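Local coordinates for glycoside hydrolase family 16 protein (PDB 6T2N) that probably acts as an endo-beta-galactosidase of family 16 that cuts within mucin O-glycans and so initiates mucin breakdown, at residues Y54-E59 against K68-E73; G146-R151 against D297-Y302; G178-L183 against Y227-D232. All coordinates share one frame; numbering follows the deposited sequence.

Interaction 1 (Y54-E59 against K68-E73). With CA (calcium ion), chain C.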
loop_
_atom_site.group_PDB
_atom_site.type_symbol
_atom_site.label_atom_id
_atom_site.label_comp_id
_atom_site.label_asym_id
_atom_site.label_seq_id
_atom_site.Cartn_x
_atom_site.Cartn_y
_atom_site.Cartn_z
ATOM N N TYR A 54 0.839 21.011 2.509
ATOM C CA TYR A 54 1.601 20.061 1.658
ATOM C C TYR A 54 2.981 19.897 2.278
ATOM O O TYR A 54 3.597 20.885 2.679
ATOM C CB TYR A 54 1.748 20.551 0.207
ATOM C CG TYR A 54 2.100 19.506 -0.837
ATOM C CD1 TYR A 54 1.131 18.652 -1.328
ATOM C CD2 TYR A 54 3.378 19.367 -1.362
ATOM C CE1 TYR A 54 1.414 17.685 -2.280
ATOM C CE2 TYR A 54 3.674 18.413 -2.334
ATOM C CZ TYR A 54 2.686 17.562 -2.810
ATOM O OH TYR A 54 2.890 16.580 -3.764
ATOM N N VAL A 55 3.427 18.655 2.368
ATOM C CA VAL A 55 4.739 18.276 2.967
ATOM C C VAL A 55 5.509 17.398 1.977
ATOM O O VAL A 55 6.746 17.462 2.014
ATOM C CB VAL A 55 4.563 17.552 4.321
ATOM C CG1 VAL A 55 5.885 17.484 5.069
ATOM C CG2 VAL A 55 3.482 18.190 5.196
ATOM N N TRP A 56 4.818 16.585 1.166
ATOM C CA TRP A 56 5.459 15.601 0.256
ATOM C C TRP A 56 4.422 15.035 -0.708
ATOM O O TRP A 56 3.228 14.949 -0.331
ATOM C CB TRP A 56 6.135 14.502 1.083
ATOM C CG TRP A 56 7.028 13.541 0.357
ATOM C CD1 TRP A 56 8.392 13.570 0.297
ATOM C CD2 TRP A 56 6.635 12.330 -0.316
ATOM N NE1 TRP A 56 8.871 12.490 -0.394
ATOM C CE2 TRP A 56 7.816 11.705 -0.764
ATOM C CE3 TRP A 56 5.406 11.711 -0.560
ATOM C CZ2 TRP A 56 7.795 10.495 -1.442
ATOM C CZ3 TRP A 56 5.381 10.513 -1.226
ATOM C CH2 TRP A 56 6.565 9.913 -1.652
ATOM N N GLY A 57 4.877 14.698 -1.919
ATOM C CA GLY A 57 4.038 14.017 -2.918
ATOM C C GLY A 57 4.576 14.085 -4.346
ATOM O O GLY A 57 5.807 14.236 -4.616
ATOM N N ASP A 58 3.664 13.867 -5.274
ATOM C CA ASP A 58 4.023 13.504 -6.665
ATOM C C ASP A 58 2.725 13.577 -7.459
ATOM O O ASP A 58 1.709 12.950 -7.042
ATOM C CB ASP A 58 4.739 12.145 -6.769
ATOM C CG ASP A 58 5.755 12.039 -7.905
ATOM O OD1 ASP A 58 5.482 12.615 -9.001
ATOM O OD2 ASP A 58 6.823 11.391 -7.676
ATOM N N GLU A 59 2.752 14.409 -8.494
ATOM C CA GLU A 59 1.629 14.536 -9.437
ATOM C C GLU A 59 2.010 13.710 -10.656
ATOM O O GLU A 59 1.123 13.459 -11.455
ATOM C CB GLU A 59 1.332 16.018 -9.630
ATOM C CG GLU A 59 1.292 16.751 -8.291
ATOM C CD GLU A 59 0.246 16.114 -7.304
ATOM O OE1 GLU A 59 -0.938 16.202 -7.744
ATOM O OE2 GLU A 59 0.579 15.749 -6.115
ATOM N N LYS A 68 14.346 9.425 -6.203
ATOM C CA LYS A 68 14.518 9.994 -4.851
ATOM C C LYS A 68 13.137 9.968 -4.177
ATOM O O LYS A 68 13.094 10.221 -2.981
ATOM C CB LYS A 68 15.142 11.393 -4.953
ATOM C CG LYS A 68 14.094 12.502 -4.956
ATOM C CD LYS A 68 14.410 13.867 -5.584
ATOM C CE LYS A 68 13.257 14.822 -5.293
ATOM N NZ LYS A 68 13.192 15.973 -6.217
ATOM N N LYS A 69 12.064 9.618 -4.891
ATOM C CA LYS A 69 10.709 9.456 -4.287
ATOM C C LYS A 69 10.153 8.007 -4.299
ATOM O O LYS A 69 9.381 7.650 -3.368
ATOM C CB LYS A 69 9.758 10.401 -5.014
ATOM C CG LYS A 69 9.764 11.783 -4.415
ATOM C CD LYS A 69 8.681 12.660 -4.949
ATOM C CE LYS A 69 9.049 14.110 -4.772
ATOM N NZ LYS A 69 7.973 14.981 -5.278
ATOM N N TRP A 70 10.457 7.213 -5.324
ATOM C CA TRP A 70 9.943 5.836 -5.481
ATOM C C TRP A 70 11.076 4.901 -5.875
ATOM O O TRP A 70 11.997 5.347 -6.560
ATOM C CB TRP A 70 8.847 5.806 -6.522
ATOM C CG TRP A 70 7.836 6.886 -6.348
ATOM C CD1 TRP A 70 7.790 8.080 -7.007
ATOM C CD2 TRP A 70 6.716 6.867 -5.456
ATOM N NE1 TRP A 70 6.692 8.791 -6.620
ATOM C CE2 TRP A 70 6.023 8.082 -5.650
ATOM C CE3 TRP A 70 6.235 5.951 -4.510
ATOM C CZ2 TRP A 70 4.882 8.414 -4.912
ATOM C CZ3 TRP A 70 5.087 6.265 -3.812
ATOM C CH2 TRP A 70 4.415 7.477 -4.022
ATOM N N LYS A 71 10.998 3.648 -5.441
ATOM C CA LYS A 71 11.908 2.582 -5.891
ATOM C C LYS A 71 11.047 1.399 -6.253
ATOM O O LYS A 71 9.964 1.243 -5.715
ATOM C CB LYS A 71 13.014 2.300 -4.882
ATOM C CG LYS A 71 14.008 3.442 -4.820
ATOM C CD LYS A 71 15.208 3.108 -3.973
ATOM C CE LYS A 71 16.054 4.326 -3.643
ATOM N NZ LYS A 71 16.867 4.760 -4.807
ATOM N N PRO A 72 11.462 0.641 -7.288
ATOM C CA PRO A 72 10.728 -0.535 -7.724
ATOM C C PRO A 72 11.005 -1.614 -6.678
ATOM O O PRO A 72 12.125 -1.721 -6.232
ATOM C CB PRO A 72 11.379 -0.871 -9.096
ATOM C CG PRO A 72 12.796 -0.417 -8.932
ATOM C CD PRO A 72 12.659 0.863 -8.131
ATOM N N GLU A 73 10.001 -2.391 -6.330
ATOM C CA GLU A 73 10.269 -3.679 -5.669
ATOM C C GLU A 73 10.697 -4.581 -6.805
ATOM O O GLU A 73 10.130 -4.393 -7.875
ATOM C CB GLU A 73 9.021 -4.222 -4.970
ATOM C CG GLU A 73 8.432 -3.350 -3.877
ATOM C CD GLU A 73 7.586 -4.185 -2.932
ATOM O OE1 GLU A 73 6.610 -4.752 -3.442
ATOM O OE2 GLU A 73 7.941 -4.312 -1.722
HETATM CA CA CA C . -1.142 13.591 -11.995
#
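K69 runs alongside W56, the two side chains pointing opposite ways, and passes D58 where the chain bends past a classic beta bulge: V55 and W56 both stand opposite F301 on the edge of one sheet of the family 16 beta-sandwich. The contact joins this edge to the segment leading into strand 71-72 of the other sheet. The CB of K69 sits within reach of both W56 CZ2 and D58 OD2. CG then comes to 3.8 Å from W56 CZ2, and CD rides above the indole plane toward its rim while also lying 3.5 Å from D58 OD2. Beyond CG the chain stays extended (chi2 -170°): CE already lies 3.2 Å from G57 O, and NZ reaches the same carbonyl oxygen. This last contact is modelled as a very short hydrogen bond, whose exact length is doubtful at this resolution. NZ is also 4.5 Å from D58 OD2, too far for a salt bridge, though the opposite charges probably attract.

The edge of W56 points at the face of W70, a T-shaped pair with W56 CH2 4.0 Å from W70 CZ2 and the six-membered rings inclined at 63°. The backbone carbonyl of K69 lies at the rim of W56, near its plane, and also accepts a hydrogen bond from T140 OG1. The rest of the W70 indole is buried among V135, L269 and L271, where D58 gives its N-H a partner, the other oxygen, OD1, being taken by the backbone N of F60. One residue on, E59 O binds the calcium ion, with D297 and G98 completing the protein ligands. W70 NE1 donates to D58 OD2 over 2.8 Å, the acceptor lying in the indole plane while the N-H arrives from above the carboxylate plane.

Interaction 2 (G146-R151 against D297-Y302). With CA (calcium ion), chain C.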
loop_
_atom_site.group_PDB
_atom_site.type_symbol
_atom_site.label_atom_id
_atom_site.label_comp_id
_atom_site.label_asym_id
_atom_site.label_seq_id
_atom_site.Cartn_x
_atom_site.Cartn_y
_atom_site.Cartn_z
ATOM N N GLY A 146 -0.534 12.446 9.546
ATOM C CA GLY A 146 -0.994 13.541 8.697
ATOM C C GLY A 146 -2.083 12.990 7.848
ATOM O O GLY A 146 -2.611 11.939 8.197
ATOM N N ARG A 147 -2.360 13.667 6.755
ATOM C CA ARG A 147 -3.402 13.259 5.806
ATOM C C ARG A 147 -2.682 12.904 4.522
ATOM O O ARG A 147 -1.908 13.763 4.017
ATOM C CB ARG A 147 -4.389 14.402 5.574
ATOM C CG ARG A 147 -5.379 14.136 4.451
ATOM C CD ARG A 147 -5.945 15.439 3.969
ATOM N NE ARG A 147 -7.071 15.214 3.084
ATOM C CZ ARG A 147 -8.296 14.916 3.489
ATOM N NH1 ARG A 147 -8.563 14.767 4.774
ATOM N NH2 ARG A 147 -9.255 14.736 2.609
ATOM N N LEU A 148 -2.950 11.696 4.041
ATOM C CA LEU A 148 -2.317 11.109 2.849
ATOM C C LEU A 148 -3.395 10.818 1.833
ATOM O O LEU A 148 -4.273 9.977 2.153
ATOM C CB LEU A 148 -1.619 9.817 3.231
ATOM C CG LEU A 148 -0.866 9.165 2.080
ATOM C CD1 LEU A 148 0.114 10.139 1.400
ATOM C CD2 LEU A 148 -0.161 7.933 2.621
ATOM N N GLU A 149 -3.318 11.525 0.704
ATOM C CA GLU A 149 -4.337 11.528 -0.363
ATOM C C GLU A 149 -3.736 10.764 -1.530
ATOM O O GLU A 149 -2.622 11.138 -1.956
ATOM C CB GLU A 149 -4.659 12.945 -0.822
ATOM C CG GLU A 149 -5.291 13.817 0.233
ATOM C CD GLU A 149 -5.782 15.149 -0.303
ATOM O OE1 GLU A 149 -5.608 15.389 -1.536
ATOM O OE2 GLU A 149 -6.367 15.928 0.504
ATOM N N VAL A 150 -4.423 9.731 -2.007
ATOM C CA VAL A 150 -3.957 8.957 -3.184
ATOM C C VAL A 150 -5.141 8.788 -4.127
ATOM O O VAL A 150 -6.145 8.136 -3.755
ATOM C CB VAL A 150 -3.298 7.616 -2.810
ATOM C CG1 VAL A 150 -2.903 6.845 -4.075
ATOM C CG2 VAL A 150 -2.075 7.825 -1.911
ATOM N N ARG A 151 -4.993 9.379 -5.314
ATOM C CA ARG A 151 -6.025 9.334 -6.377
ATOM C C ARG A 151 -5.619 8.332 -7.451
ATOM O O ARG A 151 -4.481 8.490 -7.972
ATOM C CB ARG A 151 -6.241 10.692 -7.024
ATOM C CG ARG A 151 -7.492 10.656 -7.880
ATOM C CD ARG A 151 -8.470 11.784 -7.629
ATOM N NE ARG A 151 -9.571 11.739 -8.584
ATOM C CZ ARG A 151 -9.418 11.997 -9.883
ATOM N NH1 ARG A 151 -8.223 12.274 -10.390
ATOM N NH2 ARG A 151 -10.456 11.938 -10.691
ATOM N N ASP A 297 -3.108 8.920 -10.213
ATOM C CA ASP A 297 -2.998 10.340 -10.630
ATOM C C ASP A 297 -2.050 11.069 -9.658
ATOM O O ASP A 297 -1.165 11.767 -10.115
ATOM C CB ASP A 297 -4.370 10.975 -10.843
ATOM C CG ASP A 297 -4.303 12.308 -11.562
ATOM O OD1 ASP A 297 -3.557 12.441 -12.569
ATOM O OD2 ASP A 297 -5.012 13.198 -11.128
ATOM N N TYR A 298 -2.201 10.953 -8.353
ATOM C CA TYR A 298 -1.293 11.690 -7.443
ATOM C C TYR A 298 -1.195 11.048 -6.055
ATOM O O TYR A 298 -2.035 10.207 -5.632
ATOM C CB TYR A 298 -1.687 13.167 -7.356
ATOM C CG TYR A 298 -3.069 13.459 -6.844
ATOM C CD1 TYR A 298 -3.424 13.234 -5.516
ATOM C CD2 TYR A 298 -4.027 14.004 -7.679
ATOM C CE1 TYR A 298 -4.698 13.535 -5.045
ATOM C CE2 TYR A 298 -5.299 14.321 -7.222
ATOM C CZ TYR A 298 -5.634 14.088 -5.904
ATOM O OH TYR A 298 -6.892 14.368 -5.494
ATOM N N VAL A 299 -0.116 11.439 -5.389
ATOM C CA VAL A 299 0.151 11.154 -3.959
ATOM C C VAL A 299 0.502 12.484 -3.308
ATOM O O VAL A 299 1.465 13.114 -3.765
ATOM C CB VAL A 299 1.264 10.106 -3.816
ATOM C CG1 VAL A 299 1.646 9.880 -2.354
ATOM C CG2 VAL A 299 0.862 8.810 -4.513
ATOM N N ARG A 300 -0.316 12.923 -2.349
ATOM C CA ARG A 300 -0.122 14.172 -1.567
ATOM C C ARG A 300 -0.248 13.870 -0.085
ATOM O O ARG A 300 -1.335 13.381 0.339
ATOM C CB ARG A 300 -1.195 15.175 -1.945
ATOM C CG ARG A 300 -1.261 15.371 -3.445
ATOM C CD ARG A 300 -2.368 16.334 -3.765
ATOM N NE ARG A 300 -2.419 16.650 -5.181
ATOM C CZ ARG A 300 -3.517 17.024 -5.804
ATOM N NH1 ARG A 300 -4.665 17.109 -5.164
ATOM N NH2 ARG A 300 -3.487 17.321 -7.076
ATOM N N PHE A 301 0.840 14.124 0.639
ATOM C CA PHE A 301 0.922 14.055 2.117
ATOM C C PHE A 301 0.821 15.466 2.702
ATOM O O PHE A 301 1.639 16.301 2.260
ATOM C CB PHE A 301 2.254 13.446 2.530
ATOM C CG PHE A 301 2.360 13.250 4.015
ATOM C CD1 PHE A 301 1.355 12.603 4.715
ATOM C CD2 PHE A 301 3.470 13.687 4.708
ATOM C CE1 PHE A 301 1.459 12.371 6.069
ATOM C CE2 PHE A 301 3.588 13.429 6.061
ATOM C CZ PHE A 301 2.588 12.770 6.734
ATOM N N TYR A 302 -0.124 15.717 3.626
ATOM C CA TYR A 302 -0.274 17.013 4.367
ATOM C C TYR A 302 -0.215 16.839 5.904
ATOM O O TYR A 302 -0.571 15.757 6.424
ATOM C CB TYR A 302 -1.607 17.697 4.051
ATOM C CG TYR A 302 -1.896 18.038 2.610
ATOM C CD1 TYR A 302 -2.372 17.078 1.730
ATOM C CD2 TYR A 302 -1.781 19.336 2.144
ATOM C CE1 TYR A 302 -2.697 17.387 0.418
ATOM C CE2 TYR A 302 -2.103 19.663 0.839
ATOM C CZ TYR A 302 -2.570 18.690 -0.028
ATOM O OH TYR A 302 -2.888 18.984 -1.326
HETATM CA CA CA C . -1.142 13.591 -11.995
#
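The carbonyl oxygen of R151 is approached by two successive backbone N-H groups, D297 N at 2.7 Å and Y298 N at 3.4 Å, both weak bonds. Two residues facing one in this way make a classic beta bulge, at the end of an antiparallel strand pair in the beta-sandwich of family 16. Beyond it the pairing is regular, R147 with Y302 and E149 with R300 forming hydrogen-bonded pairs. Y302 N reaches R147 O in a nearly straight bond of 2.7 Å.

The face carrying Y298 and R300 is built around a layered stack. The guanidinium of R300 lies over the centre of one face of the Y298 ring, and R151 CB comes over the opposite face in a CH-pi contact, 3.7 Å from the centroid. With CG between the backbone N and the carbonyl carbon (chi1 60°), the Y298 ring is brought between the two arginines. R300 turns its charge mainly to E59, with which it forms a salt bridge. E149 is gripped within its own strand, R147 NE donating to the anti lone pair of OE2 over 2.8 Å, while R147 NH1 pairs with E230 on the next strand.

On the other face L148, V150, V299 and F301 pack into the core, V150 CG2 touching V299 CG2 at 4.0 Å. G146 CA lies against F301 CE1. D297 ties the bulge to the calcium ion, which it binds through its backbone O and OD1, at 2.7 Å for the latter. Its second oxygen, OD2, forms a long salt bridge of 3.4 Å with R151 NH1, at the edge of the guanidinium and near its plane.

Interaction 3 (G178-L183 against Y227-D232)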
loop_
_atom_site.group_PDB
_atom_site.type_symbol
_atom_site.label_atom_id
_atom_site.label_comp_id
_atom_site.label_asym_id
_atom_site.label_seq_id
_atom_site.Cartn_x
_atom_site.Cartn_y
_atom_site.Cartn_z
ATOM N N GLY A 178 2.749 -3.326 12.325
ATOM C CA GLY A 178 1.607 -2.581 11.721
ATOM C C GLY A 178 1.525 -2.545 10.173
ATOM O O GLY A 178 2.546 -2.538 9.467
ATOM N N GLU A 179 0.295 -2.477 9.683
ATOM C CA GLU A 179 -0.059 -2.419 8.264
ATOM C C GLU A 179 -1.387 -1.680 8.109
ATOM O O GLU A 179 -2.400 -2.119 8.674
ATOM C CB GLU A 179 -0.164 -3.818 7.664
ATOM C CG GLU A 179 -0.005 -3.780 6.125
ATOM C CD GLU A 179 -0.422 -5.044 5.377
ATOM O OE1 GLU A 179 0.088 -6.160 5.720
ATOM O OE2 GLU A 179 -1.319 -4.919 4.534
ATOM N N ILE A 180 -1.375 -0.645 7.276
ATOM C CA ILE A 180 -2.540 0.222 6.918
ATOM C C ILE A 180 -2.790 0.052 5.417
ATOM O O ILE A 180 -1.974 0.534 4.637
ATOM C CB ILE A 180 -2.217 1.681 7.272
ATOM C CG1 ILE A 180 -1.685 1.798 8.698
ATOM C CG2 ILE A 180 -3.401 2.595 7.029
ATOM C CD1 ILE A 180 -1.000 3.103 8.932
ATOM N N ASP A 181 -3.858 -0.655 5.081
ATOM C CA ASP A 181 -4.343 -0.961 3.727
ATOM C C ASP A 181 -5.398 0.074 3.326
ATOM O O ASP A 181 -6.601 -0.160 3.660
ATOM C CB ASP A 181 -4.956 -2.366 3.768
ATOM C CG ASP A 181 -3.972 -3.448 4.259
ATOM O OD1 ASP A 181 -2.769 -3.116 4.353
ATOM O OD2 ASP A 181 -4.415 -4.616 4.422
ATOM N N MET A 182 -5.006 1.181 2.671
ATOM C CA MET A 182 -6.005 2.220 2.270
ATOM C C MET A 182 -6.931 1.594 1.202
ATOM O O MET A 182 -8.199 1.741 1.321
ATOM C CB MET A 182 -5.367 3.537 1.801
ATOM C CG MET A 182 -4.275 4.052 2.725
ATOM S SD MET A 182 -3.409 5.596 2.199
ATOM C CE MET A 182 -4.735 6.516 1.391
ATOM N N LEU A 183 -6.348 0.843 0.253
ATOM C CA LEU A 183 -7.123 0.117 -0.787
ATOM C C LEU A 183 -6.592 -1.296 -1.000
ATOM O O LEU A 183 -5.380 -1.450 -1.229
ATOM C CB LEU A 183 -7.061 0.879 -2.114
ATOM C CG LEU A 183 -7.421 0.057 -3.355
ATOM C CD1 LEU A 183 -8.903 -0.288 -3.354
ATOM C CD2 LEU A 183 -7.044 0.806 -4.617
ATOM N N TYR A 227 -8.298 8.080 -2.317
ATOM C CA TYR A 227 -8.177 7.214 -1.123
ATOM C C TYR A 227 -7.447 8.066 -0.091
ATOM O O TYR A 227 -6.430 8.624 -0.416
ATOM C CB TYR A 227 -7.502 5.896 -1.516
ATOM C CG TYR A 227 -8.270 5.069 -2.520
ATOM C CD1 TYR A 227 -9.334 4.265 -2.149
ATOM C CD2 TYR A 227 -7.956 5.110 -3.868
ATOM C CE1 TYR A 227 -10.060 3.521 -3.073
ATOM C CE2 TYR A 227 -8.677 4.381 -4.810
ATOM C CZ TYR A 227 -9.737 3.574 -4.419
ATOM O OH TYR A 227 -10.438 2.857 -5.358
ATOM N N VAL A 228 -8.022 8.243 1.082
ATOM C CA VAL A 228 -7.552 9.252 2.081
ATOM C C VAL A 228 -7.401 8.641 3.486
ATOM O O VAL A 228 -8.384 8.061 4.081
ATOM C CB VAL A 228 -8.542 10.418 2.160
ATOM C CG1 VAL A 228 -7.930 11.586 2.920
ATOM C CG2 VAL A 228 -9.078 10.798 0.770
ATOM N N MET A 229 -6.214 8.814 4.039
ATOM C CA MET A 229 -5.930 8.404 5.417
ATOM C C MET A 229 -5.646 9.670 6.240
ATOM O O MET A 229 -4.618 10.302 6.001
ATOM C CB MET A 229 -4.718 7.478 5.432
ATOM C CG MET A 229 -4.280 7.200 6.833
ATOM S SD MET A 229 -2.768 6.248 7.018
ATOM C CE MET A 229 -1.566 7.495 6.563
ATOM N N GLU A 230 -6.517 10.039 7.184
ATOM C CA GLU A 230 -6.186 11.001 8.289
ATOM C C GLU A 230 -5.667 10.183 9.488
ATOM O O GLU A 230 -6.247 9.100 9.740
ATOM C CB GLU A 230 -7.396 11.883 8.638
ATOM C CG GLU A 230 -7.664 13.024 7.664
ATOM C CD GLU A 230 -8.797 13.992 7.999
ATOM O OE1 GLU A 230 -9.677 13.633 8.819
ATOM O OE2 GLU A 230 -8.795 15.123 7.457
ATOM N N TRP A 231 -4.635 10.673 10.196
ATOM C CA TRP A 231 -3.848 9.921 11.218
ATOM C C TRP A 231 -3.261 10.897 12.248
ATOM O O TRP A 231 -2.359 11.661 11.888
ATOM C CB TRP A 231 -2.767 9.104 10.483
ATOM C CG TRP A 231 -1.755 8.359 11.303
ATOM C CD1 TRP A 231 -1.915 7.896 12.569
ATOM C CD2 TRP A 231 -0.446 7.925 10.897
ATOM N NE1 TRP A 231 -0.798 7.227 12.983
ATOM C CE2 TRP A 231 0.126 7.238 11.979
ATOM C CE3 TRP A 231 0.322 8.059 9.740
ATOM C CZ2 TRP A 231 1.405 6.684 11.934
ATOM C CZ3 TRP A 231 1.591 7.508 9.687
ATOM C CH2 TRP A 231 2.123 6.818 10.772
ATOM N N ASP A 232 -3.849 10.937 13.444
ATOM C CA ASP A 232 -3.272 11.434 14.720
ATOM C C ASP A 232 -2.624 10.313 15.532
ATOM O O ASP A 232 -2.748 9.137 15.178
ATOM C CB ASP A 232 -4.382 11.726 15.697
ATOM C CG ASP A 232 -5.355 12.901 15.347
ATOM O OD1 ASP A 232 -4.905 14.095 15.330
ATOM O OD2 ASP A 232 -6.576 12.596 15.302
#
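M182 starts outward with CG opposite its carbonyl carbon (chi1 -47°) and then folds at its last torsion (chi3 35°), a bend that lays CE against the backbone of Y227, 3.3 Å from its carbonyl O. M229 comes from the other side with CG directed away from its own N (chi1 172°). Its CB meets M182 SD at 4.0 Å, the two chains crossing at about a right angle, and its SD touches I180 CG2 at 3.7 Å. L183 lies over one face of the Y227 ring, its CB above the rim in a CH-pi contact and CD2 3.9 Å from CZ. No hydrogen bond links the segments; the buried contact is apolar packing between the two sheets, with L238 and V240 of strand 235-240 adding to it. An alanine in place of Y227 is likely to strip L183 of the ring beneath its branches and open a gap beside I164. M182 and L183 both face I164, a classic beta bulge, and D181 OD2 is held by H198. With E184 next in sequence, segment 178-183 fits the bulged ExDxxE motif of family 16, which probably carries the catalytic acids here.

In the fold
The three contacts run across the beta-sandwich. Interactions 1 and 2 have centres about 10 Å apart and share the sheet in which strand 57-58 pairs with 292-302; W56 O and F301 N, 2.7 Å apart, probably form one of the joining hydrogen bonds. Both supply ligands to the calcium ion. Strand 146-153 then pairs with 225-231, bringing interaction 3 to about 11 Å from interaction 2, centre to centre. Interactions 1 and 3 both span the two sheets. Interaction 1 closes first along the chain; both segments of interaction 3 fall between those of interaction 2. The metal-bound edge is thus connected, strand by strand, to the packing behind the probable catalytic motif.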